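Side-chain contacts in putative thioesterase (Escherichia coli, PDB 5UGZ), which acts as an intermediate-releasing type II thioesterase in the colibactin NRPS/PKS biosynthetic pathway: residues A[97-100]-A[101-105]; A[148-151]-A[152-156]; A[169-172]-A[173-177]. All blocks are in the same frame, centred on the assembly; numbering follows the deposited sequence.

Contact 1 (A[97-100]-A[101-105]); sequences HSLG and GIMAF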
loop_
_atom_site.group_PDB
_atom_site.type_symbol
_atom_site.label_atom_id
_atom_site.label_comp_id
_atom_site.label_asym_id
_atom_site.label_seq_id
_atom_site.Cartn_x
_atom_site.Cartn_y
_atom_site.Cartn_z
ATOM N N HIS A 97 0.703 0.306 1.729
ATOM C CA HIS A 97 -0.031 0.240 2.991
ATOM C C HIS A 97 -1.525 0.258 2.699
ATOM O O HIS A 97 -2.008 1.103 1.935
ATOM C CB HIS A 97 0.334 1.393 3.938
ATOM C CG HIS A 97 -0.239 1.248 5.324
ATOM N ND1 HIS A 97 0.364 0.497 6.312
ATOM C CD2 HIS A 97 -1.371 1.742 5.878
ATOM C CE1 HIS A 97 -0.363 0.546 7.413
ATOM N NE2 HIS A 97 -1.423 1.294 7.175
ATOM N N SER A 98 -2.247 -0.692 3.291
ATOM C CA SER A 98 -3.714 -0.787 3.205
ATOM C C SER A 98 -4.155 -0.866 1.746
ATOM O O SER A 98 -3.797 -1.845 1.071
ATOM C CB SER A 98 -4.314 0.357 4.009
ATOM O OG SER A 98 -5.494 -0.108 4.631
ATOM N N LEU A 99 -4.945 0.085 1.237
ATOM C CA LEU A 99 -5.324 0.089 -0.174
ATOM C C LEU A 99 -4.097 0.027 -1.069
ATOM O O LEU A 99 -4.110 -0.626 -2.119
ATOM C CB LEU A 99 -6.144 1.345 -0.488
ATOM C CG LEU A 99 -6.450 1.621 -1.949
ATOM C CD1 LEU A 99 -7.368 0.534 -2.532
ATOM C CD2 LEU A 99 -7.051 3.007 -2.093
ATOM N N GLY A 100 -3.027 0.712 -0.668
ATOM C CA GLY A 100 -1.789 0.639 -1.405
ATOM C C GLY A 100 -1.216 -0.755 -1.458
ATOM O O GLY A 100 -0.431 -1.059 -2.360
ATOM N N GLY A 101 -1.587 -1.608 -0.510
ATOM C CA GLY A 101 -1.123 -2.986 -0.498
ATOM C C GLY A 101 -1.889 -3.842 -1.487
ATOM O O GLY A 101 -1.295 -4.677 -2.167
ATOM N N ILE A 102 -3.212 -3.642 -1.562
ATOM C CA ILE A 102 -4.029 -4.290 -2.592
ATOM C C ILE A 102 -3.592 -3.833 -3.973
ATOM O O ILE A 102 -3.498 -4.627 -4.912
ATOM C CB ILE A 102 -5.525 -3.988 -2.371
ATOM C CG1 ILE A 102 -6.067 -4.685 -1.117
ATOM C CG2 ILE A 102 -6.331 -4.392 -3.586
ATOM C CD1 ILE A 102 -6.045 -6.209 -1.170
ATOM N N MET A 103 -3.329 -2.538 -4.117
ATOM C CA MET A 103 -2.842 -2.010 -5.382
ATOM C C MET A 103 -1.452 -2.536 -5.703
ATOM O O MET A 103 -1.167 -2.852 -6.856
ATOM C CB MET A 103 -2.866 -0.478 -5.355
ATOM C CG MET A 103 -4.279 0.083 -5.300
ATOM S SD MET A 103 -4.488 1.834 -5.724
ATOM C CE MET A 103 -3.871 1.857 -7.395
ATOM N N ALA A 104 -0.579 -2.649 -4.700
ATOM C CA ALA A 104 0.724 -3.267 -4.924
ATOM C C ALA A 104 0.579 -4.702 -5.418
ATOM O O ALA A 104 1.298 -5.127 -6.331
ATOM C CB ALA A 104 1.561 -3.223 -3.651
ATOM N N PHE A 105 -0.342 -5.463 -4.827
ATOM C CA PHE A 105 -0.555 -6.837 -5.262
ATOM C C PHE A 105 -1.018 -6.893 -6.709
ATOM O O PHE A 105 -0.499 -7.676 -7.509
ATOM C CB PHE A 105 -1.580 -7.525 -4.366
ATOM C CG PHE A 105 -1.948 -8.905 -4.840
ATOM C CD1 PHE A 105 -1.125 -9.987 -4.576
ATOM C CD2 PHE A 105 -3.114 -9.114 -5.560
ATOM C CE1 PHE A 105 -1.467 -11.263 -5.027
ATOM C CE2 PHE A 105 -3.464 -10.366 -6.009
ATOM C CZ PHE A 105 -2.638 -11.450 -5.741
#
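Leu-99 and Met-103, one helical turn apart, slant across one another: methyl CD1 of Leu-99 comes to 4.2 Å from CG of Met-103, a loose apolar touch at the root of the methionine chain rather than at its sulfur. The leucine CB points away from the next turn, but CG stands opposite the backbone N (chi1 171°) and the end of the chain comes back within reach. Met-103 CG lies 3.3 Å from Leu-99 O; the chain then bends at chi3 and leads off to Met-72, Ala-75 and Leu-79 of helix 72-83. Met-103 N donates a nearly straight bond to Leu-99 O at 2.9 Å. These side chains ride on the first turns of helix 99-113, which follows strand 91-97 through Ser-98. The serine has a positive phi of 57°, and with Gly-96 and Gly-100 it fits the GxSxG nucleophile elbow of alpha/beta hydrolases, consistent with a nucleophilic role for Ser-98. Ser-98 O holds two amides: Ile-102 N at 3.2 Å in the carbonyl plane, and Gly-101 N at 2.7 Å from 61° above it. Glycines keep the tight turn passable, since a CB on Gly-100 would stand 3.0 Å from His-97 O. The end of Ile-102 leads away from the turn before; its side chain touches Ala-133 and Tyr-182, and shares Met-72 with Met-103. Further on, the methyl CB of Ala-104 lies 3.2 Å from Gly-100 O, which also accepts the Ala-104 N-H at 2.8 Å.

Contact 2 (A[148-151]-A[152-156]); sequences MEEI and VKLGG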
loop_
_atom_site.group_PDB
_atom_site.type_symbol
_atom_site.label_atom_id
_atom_site.label_comp_id
_atom_site.label_asym_id
_atom_site.label_seq_id
_atom_site.Cartn_x
_atom_site.Cartn_y
_atom_site.Cartn_z
ATOM N N MET A 148 -17.062 10.433 7.076
ATOM C CA MET A 148 -15.867 10.874 7.786
ATOM C C MET A 148 -15.961 10.603 9.279
ATOM O O MET A 148 -14.938 10.327 9.918
ATOM C CB MET A 148 -15.619 12.355 7.531
ATOM C CG MET A 148 -15.321 12.676 6.072
ATOM S SD MET A 148 -13.863 11.805 5.467
ATOM C CE MET A 148 -12.611 12.466 6.564
ATOM N N GLU A 149 -17.163 10.685 9.857
ATOM C CA GLU A 149 -17.315 10.319 11.259
ATOM C C GLU A 149 -17.048 8.834 11.451
ATOM O O GLU A 149 -16.407 8.430 12.427
ATOM C CB GLU A 149 -18.708 10.709 11.764
ATOM C CG GLU A 149 -18.988 12.222 11.734
ATOM C CD GLU A 149 -20.341 12.610 12.342
ATOM O OE1 GLU A 149 -20.524 12.428 13.564
ATOM O OE2 GLU A 149 -21.225 13.102 11.600
ATOM N N GLU A 150 -17.490 8.007 10.507
ATOM C CA GLU A 150 -17.271 6.573 10.651
ATOM C C GLU A 150 -15.798 6.211 10.524
ATOM O O GLU A 150 -15.317 5.310 11.219
ATOM C CB GLU A 150 -18.088 5.800 9.625
ATOM C CG GLU A 150 -17.956 4.305 9.794
ATOM C CD GLU A 150 -18.504 3.807 11.129
ATOM O OE1 GLU A 150 -19.393 4.466 11.713
ATOM O OE2 GLU A 150 -18.050 2.747 11.595
ATOM N N ILE A 151 -15.063 6.866 9.621
ATOM C CA ILE A 151 -13.683 6.434 9.437
ATOM C C ILE A 151 -12.792 7.019 10.524
ATOM O O ILE A 151 -11.777 6.415 10.883
ATOM C CB ILE A 151 -13.157 6.754 8.023
ATOM C CG1 ILE A 151 -13.037 8.257 7.782
ATOM C CG2 ILE A 151 -14.017 6.067 6.953
ATOM C CD1 ILE A 151 -12.221 8.583 6.539
ATOM N N VAL A 152 -13.153 8.179 11.074
ATOM C CA VAL A 152 -12.511 8.641 12.303
ATOM C C VAL A 152 -12.778 7.650 13.431
ATOM O O VAL A 152 -11.886 7.337 14.227
ATOM C CB VAL A 152 -12.982 10.067 12.660
ATOM C CG1 VAL A 152 -12.987 10.282 14.152
ATOM C CG2 VAL A 152 -12.090 11.110 12.000
ATOM N N LYS A 153 -13.995 7.109 13.492
ATOM C CA LYS A 153 -14.305 6.128 14.525
ATOM C C LYS A 153 -13.487 4.853 14.351
ATOM O O LYS A 153 -13.078 4.235 15.341
ATOM C CB LYS A 153 -15.796 5.806 14.514
ATOM C CG LYS A 153 -16.199 4.793 15.542
ATOM C CD LYS A 153 -17.689 4.587 15.517
ATOM C CE LYS A 153 -18.367 5.866 15.085
ATOM N NZ LYS A 153 -19.840 5.810 15.322
ATOM N N LEU A 154 -13.229 4.443 13.104
ATOM C CA LEU A 154 -12.526 3.195 12.831
ATOM C C LEU A 154 -11.010 3.325 12.876
ATOM O O LEU A 154 -10.320 2.308 12.754
ATOM C CB LEU A 154 -12.916 2.657 11.456
ATOM C CG LEU A 154 -14.319 2.107 11.222
ATOM C CD1 LEU A 154 -14.571 2.059 9.745
ATOM C CD2 LEU A 154 -14.458 0.715 11.807
ATOM N N GLY A 155 -10.474 4.535 13.025
ATOM C CA GLY A 155 -9.038 4.727 12.888
ATOM C C GLY A 155 -8.517 4.586 11.468
ATOM O O GLY A 155 -7.352 4.223 11.274
ATOM N N GLY A 156 -9.359 4.851 10.465
ATOM C CA GLY A 156 -8.987 4.857 9.065
ATOM C C GLY A 156 -8.449 6.182 8.578
ATOM O O GLY A 156 -8.252 6.364 7.373
#
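Ile-151 O is gripped by the chain that curls back over it: Gly-156 N donates at 2.9 Å, and Leu-154 N adds a weak, strongly bent bond at 3.3 Å. Leu-154 N is shared, because it also reaches Glu-150 O at 2.9 Å. The side chain of Glu-150 then bends over the last turn. Its CG lies anti to the backbone N (chi1 -177°), and a further bend at chi2 brings the carboxylate up between Lys-153 and Leu-154, one oxygen for each. OE1 makes a long salt bridge to Lys-153 NZ at 3.9 Å and also lies beside the CE methylene; the lysine, bent at chi3, crosses the glutamate obliquely on the exposed side of the helix. OE2 sits 3.8 Å from Leu-154 CG, and the leucine branch in turn leans against the glutamate backbone, with CG 3.4 Å from Glu-150 O. With an alanine here in place of Glu-150, the Lys-153 ammonium is likely to lose this mate and turn more freely, and the flank of Leu-154 to be uncovered. On another flank, the Ile-151 rotamer sets CG1 in the crowded position between backbone N and carbonyl carbon (chi1 67°), beside Val-152 N. Ile-151 packs on Ile-175 of helix 165-183, as does Met-148, which also meets Met-168 and Thr-172. Val-152 rests its CB 3.4 Å from Met-148 O and touches Val-159 beyond. Past Leu-154 the chain turns at Gly-155, whose phi is positive (71°) and whose N makes a weak bond to Val-152 O; together with the return of Gly-156 N to Ile-151 O, this forms the Schellman motif that ends helix 144-154.

Contact 3 (A[169-172]-A[173-177]); sequences TIFT and PIIKN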
loop_
_atom_site.group_PDB
_atom_site.type_symbol
_atom_site.label_atom_id
_atom_site.label_comp_id
_atom_site.label_asym_id
_atom_site.label_seq_id
_atom_site.Cartn_x
_atom_site.Cartn_y
_atom_site.Cartn_z
ATOM N N THR A 169 -13.107 19.679 3.883
ATOM C CA THR A 169 -13.820 19.910 2.630
ATOM C C THR A 169 -13.030 19.379 1.430
ATOM O O THR A 169 -13.532 18.558 0.658
ATOM C CB THR A 169 -14.121 21.408 2.467
ATOM O OG1 THR A 169 -14.655 21.934 3.691
ATOM C CG2 THR A 169 -15.146 21.622 1.364
ATOM N N ILE A 170 -11.782 19.835 1.264
ATOM C CA ILE A 170 -10.983 19.427 0.108
ATOM C C ILE A 170 -10.588 17.959 0.205
ATOM O O ILE A 170 -10.425 17.289 -0.817
ATOM C CB ILE A 170 -9.732 20.321 -0.040
ATOM C CG1 ILE A 170 -8.726 20.002 1.059
ATOM C CG2 ILE A 170 -10.111 21.793 0.018
ATOM C CD1 ILE A 170 -7.348 19.636 0.557
ATOM N N PHE A 171 -10.438 17.434 1.416
ATOM C CA PHE A 171 -9.884 16.100 1.609
ATOM C C PHE A 171 -10.930 15.003 1.465
ATOM O O PHE A 171 -10.611 13.899 1.020
ATOM C CB PHE A 171 -9.228 16.043 2.988
ATOM C CG PHE A 171 -8.786 14.681 3.417
ATOM C CD1 PHE A 171 -7.760 14.025 2.759
ATOM C CD2 PHE A 171 -9.358 14.079 4.526
ATOM C CE1 PHE A 171 -7.331 12.768 3.179
ATOM C CE2 PHE A 171 -8.937 12.832 4.951
ATOM C CZ PHE A 171 -7.926 12.175 4.276
ATOM N N THR A 172 -12.175 15.278 1.820
ATOM C CA THR A 172 -13.168 14.209 1.885
ATOM C C THR A 172 -13.359 13.476 0.564
ATOM O O THR A 172 -13.330 12.232 0.566
ATOM C CB THR A 172 -14.473 14.795 2.423
ATOM O OG1 THR A 172 -14.321 14.996 3.831
ATOM C CG2 THR A 172 -15.636 13.839 2.163
ATOM N N PRO A 173 -13.556 14.146 -0.575
ATOM C CA PRO A 173 -13.727 13.404 -1.837
ATOM C C PRO A 173 -12.589 12.444 -2.132
ATOM O O PRO A 173 -12.819 11.379 -2.710
ATOM C CB PRO A 173 -13.800 14.515 -2.892
ATOM C CG PRO A 173 -14.169 15.729 -2.151
ATOM C CD PRO A 173 -13.612 15.602 -0.773
ATOM N N ILE A 174 -11.361 12.795 -1.753
ATOM C CA ILE A 174 -10.207 11.971 -2.097
ATOM C C ILE A 174 -10.228 10.657 -1.320
ATOM O O ILE A 174 -10.158 9.578 -1.913
ATOM C CB ILE A 174 -8.907 12.761 -1.866
ATOM C CG1 ILE A 174 -8.838 13.944 -2.847
ATOM C CG2 ILE A 174 -7.708 11.862 -2.020
ATOM C CD1 ILE A 174 -7.996 15.096 -2.331
ATOM N N ILE A 175 -10.353 10.729 0.011
ATOM C CA ILE A 175 -10.371 9.521 0.840
ATOM C C ILE A 175 -11.621 8.678 0.576
ATOM O O ILE A 175 -11.569 7.444 0.650
ATOM C CB ILE A 175 -10.221 9.894 2.339
ATOM C CG1 ILE A 175 -10.288 8.644 3.236
ATOM C CG2 ILE A 175 -11.237 10.938 2.767
ATOM C CD1 ILE A 175 -9.426 8.727 4.497
ATOM N N LYS A 176 -12.752 9.315 0.248
ATOM C CA LYS A 176 -13.972 8.569 -0.058
ATOM C C LYS A 176 -13.828 7.787 -1.353
ATOM O O LYS A 176 -14.311 6.651 -1.461
ATOM C CB LYS A 176 -15.160 9.524 -0.148
ATOM C CG LYS A 176 -16.500 8.867 0.065
ATOM C CD LYS A 176 -17.588 9.914 0.040
ATOM C CE LYS A 176 -18.897 9.387 0.594
ATOM N NZ LYS A 176 -19.974 10.383 0.354
ATOM N N ASN A 177 -13.169 8.386 -2.348
ATOM C CA ASN A 177 -12.871 7.674 -3.584
ATOM C C ASN A 177 -12.015 6.444 -3.325
ATOM O O ASN A 177 -12.275 5.374 -3.889
ATOM C CB ASN A 177 -12.159 8.594 -4.571
ATOM C CG ASN A 177 -11.871 7.901 -5.896
ATOM O OD1 ASN A 177 -10.859 7.212 -6.051
ATOM N ND2 ASN A 177 -12.778 8.050 -6.840
#
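Ile-175 lays its CG2 methyl over one face of the Phe-171 ring, a CH-pi contact 4.0 Å from the ring centroid and 22° off the normal, within a helix kinked by proline. The methyl is displaced toward the ring rim, while CD1 of Ile-175 meets CZ of Phe-171 at 3.8 Å. With chi1 at 172° the phenylalanine ring swings away from its own N toward the following turn, where it meets the isoleucine. Behind this pair the backbone is loosened. Pro-173 has no N-H to give to Thr-169 O, and Pro-173 CD takes the place at 3.3 Å. Ile-174 N has a hydrogen but makes no bond to the turn before; Ile-174 CD1 lies 3.6 Å from Ile-170 O. Ile-174 N turns instead to Phe-171 O in a weak bond of 3.1 Å. The i to i-4 pattern returns with Ile-175 N, whose bond to Phe-171 O is straighter but weak and long at 3.3 Å, and is firm at Lys-176, whose N-H meets Thr-172 O at 3.0 Å nearly along the C=O axis. Farther out, Lys-176 NZ forms a salt bridge with Asp-144, and Thr-172 OG1 bonds back to Met-168 O in the turn before. Just ahead of the proline, Thr-172 CB lies 3.4 Å from Pro-173 CD, a close carbon pair set by the ring on the preceding peptide.

How the contacts relate
Contacts 2 and 3 pack on each other, their centres about 13 Å apart: Met-148 CG lies 3.4 Å from Thr-172 OG1, and Ile-151 CD1 lies 3.5 Å from Ile-175 CD1. They lie on successive helices, 144-154 and 165-183, which fall between strands 121-125 and 198-203 in the sequence, consistent with a lid-like insertion as in related thioesterases. The centre of contact 1 is about 3 Å from the centre of the chain, and Ser-98 there marks the probable active site. It touches neither of the others: the nearest atoms of contacts 1 and 2 are about 8 Å apart. Between contacts 1 and 3 the nearest atoms are about 6 Å apart. Leu-99 nevertheless reaches Asp-178 and Tyr-182, farther along the helix of contact 3.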